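Local coordinates for protein xylulose kinase (Bifidobacterium adolescentis ATCC 15703, PDB 3I8B) that probably phosphorylates D-xylulose to D-xylulose 5-phosphate at the expense of ATP, as a member of the FGGY family of carbohydrate kinases, at residues A[333-338]-A[370-375]; A[368-371]-A[376-379]; A[384-389]-A[401-406]; A[407-412]-A[500-505]. All blocks are in the same frame, centred on the assembly; numbering follows the deposited sequence.

Contact 1: residues A[333-338]-A[370-375]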
loop_
_atom_site.group_PDB
_atom_site.type_symbol
_atom_site.label_atom_id
_atom_site.label_comp_id
_atom_site.label_asym_id
_atom_site.label_seq_id
_atom_site.Cartn_x
_atom_site.Cartn_y
_atom_site.Cartn_z
ATOM N N GLY A 333 -3.442 4.378 -15.132
ATOM C CA GLY A 333 -2.300 3.585 -15.537
ATOM C C GLY A 333 -2.610 2.989 -16.889
ATOM O O GLY A 333 -2.790 3.705 -17.867
ATOM N N SER A 334 -2.697 1.668 -16.921
ATOM C CA SER A 334 -2.997 0.932 -18.130
ATOM C C SER A 334 -4.313 1.386 -18.764
ATOM O O SER A 334 -4.480 1.301 -19.983
ATOM C CB SER A 334 -3.066 -0.559 -17.804
ATOM O OG SER A 334 -3.361 -1.300 -18.958
ATOM N N ARG A 335 -5.250 1.862 -17.946
ATOM C CA ARG A 335 -6.534 2.305 -18.486
ATOM C C ARG A 335 -6.348 3.360 -19.585
ATOM O O ARG A 335 -7.141 3.435 -20.515
ATOM C CB ARG A 335 -7.460 2.818 -17.381
ATOM C CG ARG A 335 -6.966 4.071 -16.681
ATOM C CD ARG A 335 -7.816 4.359 -15.464
ATOM N NE ARG A 335 -9.213 4.560 -15.825
ATOM C CZ ARG A 335 -10.202 4.681 -14.944
ATOM N NH1 ARG A 335 -9.939 4.613 -13.644
ATOM N NH2 ARG A 335 -11.449 4.880 -15.355
ATOM N N ILE A 336 -5.286 4.154 -19.482
ATOM C CA ILE A 336 -4.947 5.123 -20.524
ATOM C C ILE A 336 -4.873 4.438 -21.893
ATOM O O ILE A 336 -5.295 4.983 -22.913
ATOM C CB ILE A 336 -3.584 5.789 -20.239
ATOM C CG1 ILE A 336 -3.626 6.566 -18.924
ATOM C CG2 ILE A 336 -3.171 6.695 -21.390
ATOM C CD1 ILE A 336 -2.296 7.220 -18.551
ATOM N N LEU A 337 -4.327 3.229 -21.902
ATOM C CA LEU A 337 -4.172 2.464 -23.128
ATOM C C LEU A 337 -5.509 1.935 -23.633
ATOM O O LEU A 337 -5.699 1.761 -24.841
ATOM C CB LEU A 337 -3.192 1.314 -22.894
ATOM C CG LEU A 337 -1.723 1.729 -22.888
ATOM C CD1 LEU A 337 -0.942 0.978 -23.957
ATOM C CD2 LEU A 337 -1.577 3.240 -23.052
ATOM N N ASP A 338 -6.432 1.683 -22.706
ATOM C CA ASP A 338 -7.795 1.311 -23.072
ATOM C C ASP A 338 -8.478 2.499 -23.753
ATOM O O ASP A 338 -9.117 2.355 -24.796
ATOM C CB ASP A 338 -8.581 0.872 -21.836
ATOM C CG ASP A 338 -8.006 -0.395 -21.199
ATOM O OD1 ASP A 338 -7.639 -1.315 -21.952
ATOM O OD2 ASP A 338 -7.917 -0.473 -19.952
ATOM N N TYR A 370 -5.413 12.683 -17.257
ATOM C CA TYR A 370 -6.184 12.673 -16.017
ATOM C C TYR A 370 -7.640 12.261 -16.259
ATOM O O TYR A 370 -8.574 12.923 -15.807
ATOM C CB TYR A 370 -6.112 14.028 -15.303
ATOM C CG TYR A 370 -4.710 14.483 -14.951
ATOM C CD1 TYR A 370 -3.633 13.596 -14.968
ATOM C CD2 TYR A 370 -4.465 15.798 -14.573
ATOM C CE1 TYR A 370 -2.347 14.016 -14.641
ATOM C CE2 TYR A 370 -3.197 16.219 -14.245
ATOM C CZ TYR A 370 -2.145 15.330 -14.280
ATOM O OH TYR A 370 -0.894 15.773 -13.950
ATOM N N PHE A 371 -7.834 11.160 -16.973
ATOM C CA PHE A 371 -9.179 10.643 -17.178
ATOM C C PHE A 371 -9.816 10.436 -15.820
ATOM O O PHE A 371 -9.300 9.672 -15.004
ATOM C CB PHE A 371 -9.135 9.324 -17.944
ATOM C CG PHE A 371 -8.555 9.448 -19.315
ATOM C CD1 PHE A 371 -9.336 9.870 -20.377
ATOM C CD2 PHE A 371 -7.220 9.155 -19.545
ATOM C CE1 PHE A 371 -8.805 9.990 -21.644
ATOM C CE2 PHE A 371 -6.679 9.273 -20.813
ATOM C CZ PHE A 371 -7.469 9.694 -21.862
ATOM N N ASP A 372 -10.919 11.132 -15.562
ATOM C CA ASP A 372 -11.608 10.997 -14.279
ATOM C C ASP A 372 -10.777 11.524 -13.103
ATOM O O ASP A 372 -10.898 11.036 -11.981
ATOM C CB ASP A 372 -11.989 9.529 -14.044
ATOM C CG ASP A 372 -12.780 8.941 -15.206
ATOM O OD1 ASP A 372 -13.989 9.232 -15.310
ATOM O OD2 ASP A 372 -12.192 8.198 -16.021
ATOM N N GLY A 373 -9.935 12.519 -13.363
ATOM C CA GLY A 373 -9.120 13.129 -12.325
ATOM C C GLY A 373 -7.833 12.368 -12.046
ATOM O O GLY A 373 -7.481 11.448 -12.787
ATOM N N GLU A 374 -7.119 12.767 -10.996
ATOM C CA GLU A 374 -5.930 12.031 -10.552
ATOM C C GLU A 374 -5.717 12.119 -9.049
ATOM O O GLU A 374 -6.122 13.106 -8.408
ATOM C CB GLU A 374 -4.654 12.506 -11.267
ATOM C CG GLU A 374 -4.177 11.601 -12.410
ATOM C CD GLU A 374 -3.944 10.166 -11.980
ATOM O OE1 GLU A 374 -3.817 9.918 -10.756
ATOM O OE2 GLU A 374 -3.885 9.287 -12.868
ATOM N N ARG A 375 -5.096 11.069 -8.503
ATOM C CA ARG A 375 -4.612 11.054 -7.132
ATOM C C ARG A 375 -3.272 11.794 -7.072
ATOM O O ARG A 375 -3.031 12.594 -6.171
ATOM C CB ARG A 375 -4.407 9.611 -6.652
ATOM C CG ARG A 375 -5.656 8.871 -6.194
ATOM C CD ARG A 375 -6.030 9.201 -4.740
ATOM N NE ARG A 375 -4.952 8.909 -3.787
ATOM C CZ ARG A 375 -4.806 7.759 -3.127
ATOM N NH1 ARG A 375 -5.667 6.765 -3.305
ATOM N NH2 ARG A 375 -3.797 7.603 -2.275
#
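R335 and D372 meet at the outer end of this contact as a long salt bridge, with NH2 of R335 3.5 Å from OD2 of D372. The carboxylate oxygen sits well out of the guanidinium plane, so no N-H is aimed at it and the attraction is one of charges alone; the two flat groups are turned 36° against each other. Further in, the pairing is apolar: CG2 of I336 approaches CE2 of the F371 ring at 4.4 Å, a loose van der Waals contact. The reach of R335 depends on its first torsion, which sets CG between the backbone N and the carbonyl carbon (chi1 65°), and on a bend at chi3 that carries the guanidinium across to the loop. On the other side a type II beta turn from Y370 to G373, closed by the bond from G373 N to Y370 O (2.8 Å), presents F371 and D372 at its two central positions. At the backbone angles of G373 a side chain would run into the carbonyl O of D372. Behind the turn, E374 accepts hydrogen bonds from the backbone N atoms of I331 and N332, while N332 ND2 reaches F371 O, tying the loop to the residues just before helix 335-344. The arrangement is a beta turn docked against the N-terminal part of helix 335-344, within the C-terminal domain of the FGGY kinase fold.

Contact 2: residues A[368-371]-A[376-379]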
loop_
_atom_site.group_PDB
_atom_site.type_symbol
_atom_site.label_atom_id
_atom_site.label_comp_id
_atom_site.label_asym_id
_atom_site.label_seq_id
_atom_site.Cartn_x
_atom_site.Cartn_y
_atom_site.Cartn_z
ATOM N N VAL A 368 -2.146 14.809 -21.268
ATOM C CA VAL A 368 -2.153 14.771 -19.808
ATOM C C VAL A 368 -3.337 13.903 -19.420
ATOM O O VAL A 368 -4.485 14.344 -19.467
ATOM C CB VAL A 368 -2.281 16.169 -19.170
ATOM C CG1 VAL A 368 -2.362 16.063 -17.633
ATOM C CG2 VAL A 368 -1.116 17.050 -19.581
ATOM N N PRO A 369 -3.062 12.650 -19.037
ATOM C CA PRO A 369 -4.091 11.611 -19.020
ATOM C C PRO A 369 -4.907 11.554 -17.740
ATOM O O PRO A 369 -5.071 10.457 -17.206
ATOM C CB PRO A 369 -3.272 10.315 -19.116
ATOM C CG PRO A 369 -1.820 10.714 -18.902
ATOM C CD PRO A 369 -1.786 12.146 -18.500
ATOM N N TYR A 370 -5.413 12.683 -17.257
ATOM C CA TYR A 370 -6.184 12.673 -16.017
ATOM C C TYR A 370 -7.640 12.261 -16.259
ATOM O O TYR A 370 -8.574 12.923 -15.807
ATOM C CB TYR A 370 -6.112 14.028 -15.303
ATOM C CG TYR A 370 -4.710 14.483 -14.951
ATOM C CD1 TYR A 370 -3.633 13.596 -14.968
ATOM C CD2 TYR A 370 -4.465 15.798 -14.573
ATOM C CE1 TYR A 370 -2.347 14.016 -14.641
ATOM C CE2 TYR A 370 -3.197 16.219 -14.245
ATOM C CZ TYR A 370 -2.145 15.330 -14.280
ATOM O OH TYR A 370 -0.894 15.773 -13.950
ATOM N N PHE A 371 -7.834 11.160 -16.973
ATOM C CA PHE A 371 -9.179 10.643 -17.178
ATOM C C PHE A 371 -9.816 10.436 -15.820
ATOM O O PHE A 371 -9.300 9.672 -15.004
ATOM C CB PHE A 371 -9.135 9.324 -17.944
ATOM C CG PHE A 371 -8.555 9.448 -19.315
ATOM C CD1 PHE A 371 -9.336 9.870 -20.377
ATOM C CD2 PHE A 371 -7.220 9.155 -19.545
ATOM C CE1 PHE A 371 -8.805 9.990 -21.644
ATOM C CE2 PHE A 371 -6.679 9.273 -20.813
ATOM C CZ PHE A 371 -7.469 9.694 -21.862
ATOM N N THR A 376 -2.397 11.514 -8.037
ATOM C CA THR A 376 -1.089 12.156 -8.098
ATOM C C THR A 376 -0.860 12.693 -9.511
ATOM O O THR A 376 -0.791 11.911 -10.463
ATOM C CB THR A 376 0.041 11.161 -7.729
ATOM O OG1 THR A 376 -0.227 10.569 -6.449
ATOM C CG2 THR A 376 1.391 11.866 -7.676
ATOM N N PRO A 377 -0.786 14.029 -9.667
ATOM C CA PRO A 377 -0.900 15.058 -8.620
ATOM C C PRO A 377 -2.332 15.110 -8.071
ATOM O O PRO A 377 -3.208 14.471 -8.631
ATOM C CB PRO A 377 -0.569 16.368 -9.352
ATOM C CG PRO A 377 -0.362 16.007 -10.824
ATOM C CD PRO A 377 -0.856 14.609 -11.020
ATOM N N ASN A 378 -2.557 15.858 -6.995
ATOM C CA ASN A 378 -3.833 15.803 -6.279
ATOM C C ASN A 378 -4.918 16.637 -6.947
ATOM O O ASN A 378 -5.161 17.767 -6.538
ATOM C CB ASN A 378 -3.643 16.273 -4.835
ATOM C CG ASN A 378 -4.865 15.992 -3.945
ATOM O OD1 ASN A 378 -5.951 15.650 -4.431
ATOM N ND2 ASN A 378 -4.680 16.139 -2.629
ATOM N N ARG A 379 -5.572 16.067 -7.957
ATOM C CA ARG A 379 -6.519 16.806 -8.792
ATOM C C ARG A 379 -7.780 15.999 -9.092
ATOM O O ARG A 379 -7.957 15.497 -10.203
ATOM C CB ARG A 379 -5.852 17.203 -10.100
ATOM C CG ARG A 379 -4.649 18.087 -9.916
ATOM C CD ARG A 379 -4.228 18.703 -11.229
ATOM N NE ARG A 379 -2.899 19.297 -11.128
ATOM C CZ ARG A 379 -2.199 19.756 -12.163
ATOM N NH1 ARG A 379 -2.701 19.700 -13.393
ATOM N NH2 ARG A 379 -0.992 20.275 -11.962
#
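The phenol of Y370 points its hydroxyl end at P377 and one ring edge at R379, two quite different approaches to one ring. Toward P377 the side chains stand at about a right angle, and OH of Y370 lies 3.2 Å from both CG and CD of the pyrrolidine, a snug contact between an oxygen and two methylene groups. CZ of Y370 follows at 3.6 Å from CD of P377. The cis peptide bond between T376 and P377 fixes how this ring is presented. R379 comes in beside the phenol: its NH1 is 3.6 Å from CE2 of Y370, near the ring plane, and the guanidinium stands almost perpendicular to the ring at 89°. This is therefore no cation-pi stack, and the tyrosine hydroxyl lies over a guanidinium face. An extended chain from CG to NE lets the arginine run out to this edge, and its NH1 is bonded to R506 O near the C terminus. Were Y370 reduced to alanine, P377 would probably be left with a gap beside it and the R379 guanidinium would lose the ring edge it lies against. Both segments belong to the long loop between the antiparallel strands 366-368 and 385-387, in the C-terminal domain of the FGGY fold; successive inverse gamma turns centred on P369 and Y370 bend the chain as it leaves the first strand. CG1 of V368 lies 3.3 Å above the Y370 ring plane, over its centre, so that one face is covered from within the same segment.

Contact 3: residues A[384-389]-A[401-406]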
loop_
_atom_site.group_PDB
_atom_site.type_symbol
_atom_site.label_atom_id
_atom_site.label_comp_id
_atom_site.label_asym_id
_atom_site.label_seq_id
_atom_site.Cartn_x
_atom_site.Cartn_y
_atom_site.Cartn_z
ATOM N N ALA A 384 -8.855 14.679 -18.658
ATOM C CA ALA A 384 -7.710 14.497 -19.550
ATOM C C ALA A 384 -7.691 15.500 -20.702
ATOM O O ALA A 384 -8.751 15.944 -21.177
ATOM C CB ALA A 384 -7.652 13.058 -20.076
ATOM N N THR A 385 -6.483 15.828 -21.165
ATOM C CA THR A 385 -6.286 16.890 -22.153
ATOM C C THR A 385 -5.226 16.573 -23.215
ATOM O O THR A 385 -4.070 16.351 -22.882
ATOM C CB THR A 385 -5.830 18.171 -21.453
ATOM O OG1 THR A 385 -6.855 18.631 -20.566
ATOM C CG2 THR A 385 -5.510 19.261 -22.473
ATOM N N PHE A 386 -5.622 16.573 -24.490
ATOM C CA PHE A 386 -4.673 16.543 -25.606
ATOM C C PHE A 386 -4.332 17.969 -26.016
ATOM O O PHE A 386 -5.233 18.763 -26.283
ATOM C CB PHE A 386 -5.280 15.849 -26.828
ATOM C CG PHE A 386 -5.119 14.347 -26.836
ATOM C CD1 PHE A 386 -3.860 13.769 -26.857
ATOM C CD2 PHE A 386 -6.233 13.521 -26.858
ATOM C CE1 PHE A 386 -3.711 12.379 -26.883
ATOM C CE2 PHE A 386 -6.104 12.136 -26.879
ATOM C CZ PHE A 386 -4.840 11.561 -26.896
ATOM N N SER A 387 -3.042 18.282 -26.099
ATOM C CA SER A 387 -2.613 19.610 -26.524
ATOM C C SER A 387 -1.548 19.540 -27.627
ATOM O O SER A 387 -1.096 18.461 -27.991
ATOM C CB SER A 387 -2.096 20.421 -25.328
ATOM O OG SER A 387 -0.908 19.855 -24.800
ATOM N N GLY A 388 -1.168 20.701 -28.159
ATOM C CA GLY A 388 -0.124 20.787 -29.172
ATOM C C GLY A 388 -0.555 20.283 -30.542
ATOM O O GLY A 388 0.278 20.016 -31.408
HETATM N N MSE A 389 -1.860 20.165 -30.750
HETATM C CA MSE A 389 -2.364 19.640 -32.007
HETATM C C MSE A 389 -2.318 20.635 -33.142
HETATM O O MSE A 389 -2.546 21.834 -32.961
HETATM C CB MSE A 389 -3.762 19.073 -31.852
HETATM C CG MSE A 389 -3.747 17.643 -31.376
HETATM SE SE MSE A 389 -5.553 17.031 -31.034
HETATM C CE MSE A 389 -6.325 17.321 -32.800
ATOM N N ARG A 401 1.003 7.496 -30.153
ATOM C CA ARG A 401 2.249 7.736 -29.445
ATOM C C ARG A 401 2.036 8.646 -28.225
ATOM O O ARG A 401 2.692 8.476 -27.197
ATOM C CB ARG A 401 3.287 8.331 -30.404
ATOM C CG ARG A 401 4.644 8.628 -29.788
ATOM C CD ARG A 401 5.345 7.348 -29.334
ATOM N NE ARG A 401 6.744 7.587 -28.994
ATOM C CZ ARG A 401 7.779 7.132 -29.696
ATOM N NH1 ARG A 401 7.582 6.406 -30.787
ATOM N NH2 ARG A 401 9.015 7.405 -29.304
ATOM N N ALA A 402 1.114 9.602 -28.345
ATOM C CA ALA A 402 0.791 10.508 -27.237
ATOM C C ALA A 402 0.094 9.788 -26.078
ATOM O O ALA A 402 0.291 10.140 -24.917
ATOM C CB ALA A 402 -0.060 11.702 -27.731
ATOM N N PHE A 403 -0.724 8.787 -26.398
ATOM C CA PHE A 403 -1.351 7.960 -25.375
ATOM C C PHE A 403 -0.283 7.204 -24.568
ATOM O O PHE A 403 -0.308 7.185 -23.333
ATOM C CB PHE A 403 -2.306 6.950 -26.009
ATOM C CG PHE A 403 -3.704 7.467 -26.230
ATOM C CD1 PHE A 403 -4.581 7.621 -25.168
ATOM C CD2 PHE A 403 -4.154 7.753 -27.510
ATOM C CE1 PHE A 403 -5.866 8.081 -25.375
ATOM C CE2 PHE A 403 -5.441 8.209 -27.723
ATOM C CZ PHE A 403 -6.298 8.370 -26.655
ATOM N N VAL A 404 0.655 6.577 -25.271
ATOM C CA VAL A 404 1.734 5.839 -24.599
ATOM C C VAL A 404 2.683 6.766 -23.831
ATOM O O VAL A 404 3.053 6.496 -22.679
ATOM C CB VAL A 404 2.548 4.998 -25.599
ATOM C CG1 VAL A 404 3.677 4.271 -24.883
ATOM C CG2 VAL A 404 1.650 4.000 -26.314
ATOM N N GLU A 405 3.082 7.859 -24.469
ATOM C CA GLU A 405 4.000 8.795 -23.845
ATOM C C GLU A 405 3.344 9.454 -22.638
ATOM O O GLU A 405 4.020 9.831 -21.682
ATOM C CB GLU A 405 4.489 9.843 -24.858
ATOM C CG GLU A 405 5.401 9.272 -25.953
ATOM C CD GLU A 405 6.099 10.353 -26.775
ATOM O OE1 GLU A 405 5.607 11.509 -26.786
ATOM O OE2 GLU A 405 7.133 10.045 -27.418
ATOM N N GLY A 406 2.021 9.577 -22.675
ATOM C CA GLY A 406 1.298 10.191 -21.578
ATOM C C GLY A 406 1.301 9.288 -20.363
ATOM O O GLY A 406 1.554 9.731 -19.261
#
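Both phenylalanines hold CG beside the backbone N, opposite the carbonyl carbon, with chi1 at -86° in F386 and -87° in F403, and these rotations bring the CZ end of F386 over the face of F403, between strand and helix. The result is a T-shaped stack: the planes stand 85° apart and the ring centroids of F386 and F403 are 5.0 Å from each other. CZ of F386 is 3.5 Å from both CE2 and CZ of F403 and lies above the ring plane, displaced toward its rim. The same F386 ring uses its edge a second time, for CE1 packs at 3.8 Å against CB of A402, the residue preceding F403 on the helix. A strand residue is thus held by two consecutive helix side chains, one offering a methyl and the other an aromatic face. L367 of the partner strand touches both phenylalanines, and I336, A339, A343 and L344 of helix 335-344 also pack on F403. A serine in place of F403 would probably leave the F386 edge without its aromatic face and open a gap beside helix 335-344. The contact joins the two-stranded antiparallel sheet formed by 366-368 and 385-387 to the long helix 396-420, an apolar strand-on-helix packing in the C-terminal domain of the FGGY kinase fold.

Contact 4: residues A[407-412]-A[500-505]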
loop_
_atom_site.group_PDB
_atom_site.type_symbol
_atom_site.label_atom_id
_atom_site.label_comp_id
_atom_site.label_asym_id
_atom_site.label_seq_id
_atom_site.Cartn_x
_atom_site.Cartn_y
_atom_site.Cartn_z
ATOM N N LEU A 407 1.008 8.013 -20.581
ATOM C CA LEU A 407 1.037 7.021 -19.517
ATOM C C LEU A 407 2.393 7.054 -18.808
ATOM O O LEU A 407 2.458 7.180 -17.591
ATOM C CB LEU A 407 0.760 5.629 -20.099
ATOM C CG LEU A 407 0.678 4.421 -19.158
ATOM C CD1 LEU A 407 0.004 3.268 -19.858
ATOM C CD2 LEU A 407 2.056 4.007 -18.658
ATOM N N LEU A 408 3.470 6.955 -19.583
ATOM C CA LEU A 408 4.826 6.922 -19.031
ATOM C C LEU A 408 5.247 8.221 -18.367
ATOM O O LEU A 408 5.924 8.197 -17.346
ATOM C CB LEU A 408 5.845 6.553 -20.109
ATOM C CG LEU A 408 5.956 5.059 -20.417
ATOM C CD1 LEU A 408 6.427 4.292 -19.192
ATOM C CD2 LEU A 408 4.623 4.526 -20.886
ATOM N N CYS A 409 4.848 9.350 -18.958
ATOM C CA CYS A 409 5.171 10.671 -18.422
ATOM C C CYS A 409 4.565 10.928 -17.045
ATOM O O CYS A 409 5.184 11.582 -16.210
ATOM C CB CYS A 409 4.737 11.774 -19.397
ATOM S SG CYS A 409 5.915 12.034 -20.755
ATOM N N SER A 410 3.344 10.442 -16.831
ATOM C CA SER A 410 2.695 10.551 -15.534
ATOM C C SER A 410 3.518 9.810 -14.481
ATOM O O SER A 410 3.757 10.330 -13.396
ATOM C CB SER A 410 1.283 9.962 -15.590
ATOM O OG SER A 410 0.728 9.864 -14.288
ATOM N N GLN A 411 3.951 8.595 -14.807
ATOM C CA GLN A 411 4.771 7.822 -13.878
ATOM C C GLN A 411 6.101 8.543 -13.608
ATOM O O GLN A 411 6.585 8.560 -12.476
ATOM C CB GLN A 411 5.008 6.402 -14.402
ATOM C CG GLN A 411 3.751 5.532 -14.466
ATOM C CD GLN A 411 2.936 5.567 -13.172
ATOM O OE1 GLN A 411 3.490 5.627 -12.078
ATOM N NE2 GLN A 411 1.620 5.523 -13.300
ATOM N N ARG A 412 6.680 9.160 -14.635
ATOM C CA ARG A 412 7.872 9.971 -14.418
ATOM C C ARG A 412 7.560 11.128 -13.491
ATOM O O ARG A 412 8.328 11.417 -12.578
ATOM C CB ARG A 412 8.429 10.529 -15.721
ATOM C CG ARG A 412 9.347 11.718 -15.488
ATOM C CD ARG A 412 10.707 11.295 -14.952
ATOM N NE ARG A 412 11.611 11.144 -16.076
ATOM C CZ ARG A 412 12.604 11.977 -16.357
ATOM N NH1 ARG A 412 12.863 13.001 -15.562
ATOM N NH2 ARG A 412 13.353 11.766 -17.429
ATOM N N GLU A 500 9.603 17.014 -20.573
ATOM C CA GLU A 500 9.604 18.472 -20.422
ATOM C C GLU A 500 8.350 19.105 -21.038
ATOM O O GLU A 500 7.780 20.040 -20.473
ATOM C CB GLU A 500 10.893 19.095 -20.973
ATOM C CG GLU A 500 12.126 18.773 -20.109
ATOM C CD GLU A 500 13.442 19.298 -20.687
ATOM O OE1 GLU A 500 13.542 19.425 -21.928
ATOM O OE2 GLU A 500 14.379 19.572 -19.898
ATOM N N ALA A 501 7.923 18.574 -22.181
ATOM C CA ALA A 501 6.680 19.005 -22.825
ATOM C C ALA A 501 5.458 18.629 -21.988
ATOM O O ALA A 501 4.522 19.412 -21.846
ATOM C CB ALA A 501 6.567 18.401 -24.223
ATOM N N TYR A 502 5.476 17.419 -21.443
ATOM C CA TYR A 502 4.400 16.933 -20.600
ATOM C C TYR A 502 4.256 17.830 -19.382
ATOM O O TYR A 502 3.148 18.200 -19.002
ATOM C CB TYR A 502 4.691 15.494 -20.151
ATOM C CG TYR A 502 3.666 14.910 -19.201
ATOM C CD1 TYR A 502 3.790 15.072 -17.826
ATOM C CD2 TYR A 502 2.572 14.191 -19.681
ATOM C CE1 TYR A 502 2.851 14.536 -16.956
ATOM C CE2 TYR A 502 1.634 13.648 -18.820
ATOM C CZ TYR A 502 1.771 13.829 -17.460
ATOM O OH TYR A 502 0.835 13.291 -16.601
ATOM N N ALA A 503 5.380 18.173 -18.765
ATOM C CA ALA A 503 5.343 18.984 -17.555
ATOM C C ALA A 503 4.726 20.349 -17.831
ATOM O O ALA A 503 3.899 20.827 -17.052
ATOM C CB ALA A 503 6.730 19.128 -16.946
ATOM N N LYS A 504 5.130 20.973 -18.934
ATOM C CA LYS A 504 4.518 22.230 -19.344
ATOM C C LYS A 504 3.008 22.063 -19.441
ATOM O O LYS A 504 2.261 22.791 -18.793
ATOM C CB LYS A 504 5.092 22.722 -20.678
ATOM C CG LYS A 504 6.485 23.342 -20.560
ATOM C CD LYS A 504 6.954 23.947 -21.882
ATOM C CE LYS A 504 8.357 24.555 -21.761
ATOM N NZ LYS A 504 9.424 23.519 -21.744
ATOM N N ALA A 505 2.566 21.083 -20.223
ATOM C CA ALA A 505 1.135 20.866 -20.440
ATOM C C ALA A 505 0.340 20.669 -19.155
ATOM O O ALA A 505 -0.706 21.279 -18.982
ATOM C CB ALA A 505 0.895 19.694 -21.402
#
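Helix-on-helix packing within the C-terminal part of the fold brings C409 of helix 396-420 against Y502 of helix 496-506, the last helix of the chain. The ring of Y502 is laid on the other helix, and CB of C409 sits over its face in a CH-pi contact, 3.5 Å from the Y502 centroid and 22° off the ring normal. That carbon is displaced toward the rim, where it lies 3.3 Å from both CG and CD2 of Y502. The thiol takes a more slanting course: SG of C409 is 4.7 Å from the Y502 centroid and 40° off the normal, an oblique sulfur-aromatic contact, with CB of Y502 3.7 Å from SG. The tyrosine extends across to the facing helix because its CG is turned opposite the backbone N (chi1 177°), which carries the hydroxyl on to the next residue there. OH of Y502 touches both CA and CB of S410 at 3.5 Å. One turn away, R412 pairs with E416 of its own helix and with E496, and the latter salt bridge links the two helices. The close approach, with CA atoms of C409 and Y502 6.7 Å apart, is that of two helices packed through a small residue and a flat aromatic ring, here joining the last helix of the chain to helix 396-420 in the C-terminal half of the FGGY kinase fold.

Overall arrangement
Following the chain, contact 1 closes the first loop, bringing the turn after strand 366-368 back to the start of helix 335-344. Contact 2 is more local: it folds the connection between strands 366-368 and 385-387 on itself and crosses contact 1 along the chain, the two sharing Y370 and F371. Contact 3 then brings strand 385-387 onto helix 396-420, and contact 4 spans the longest stretch, from that helix to the C-terminal helix 496-506; these two follow in series, and none is enclosed in another. The four adjoin: I336 packs on P369 and F403 O, V368 N probably bonds to T385 O, and P369 and Y370 meet Y502. Together they join three helices, the small sheet and its connecting loop.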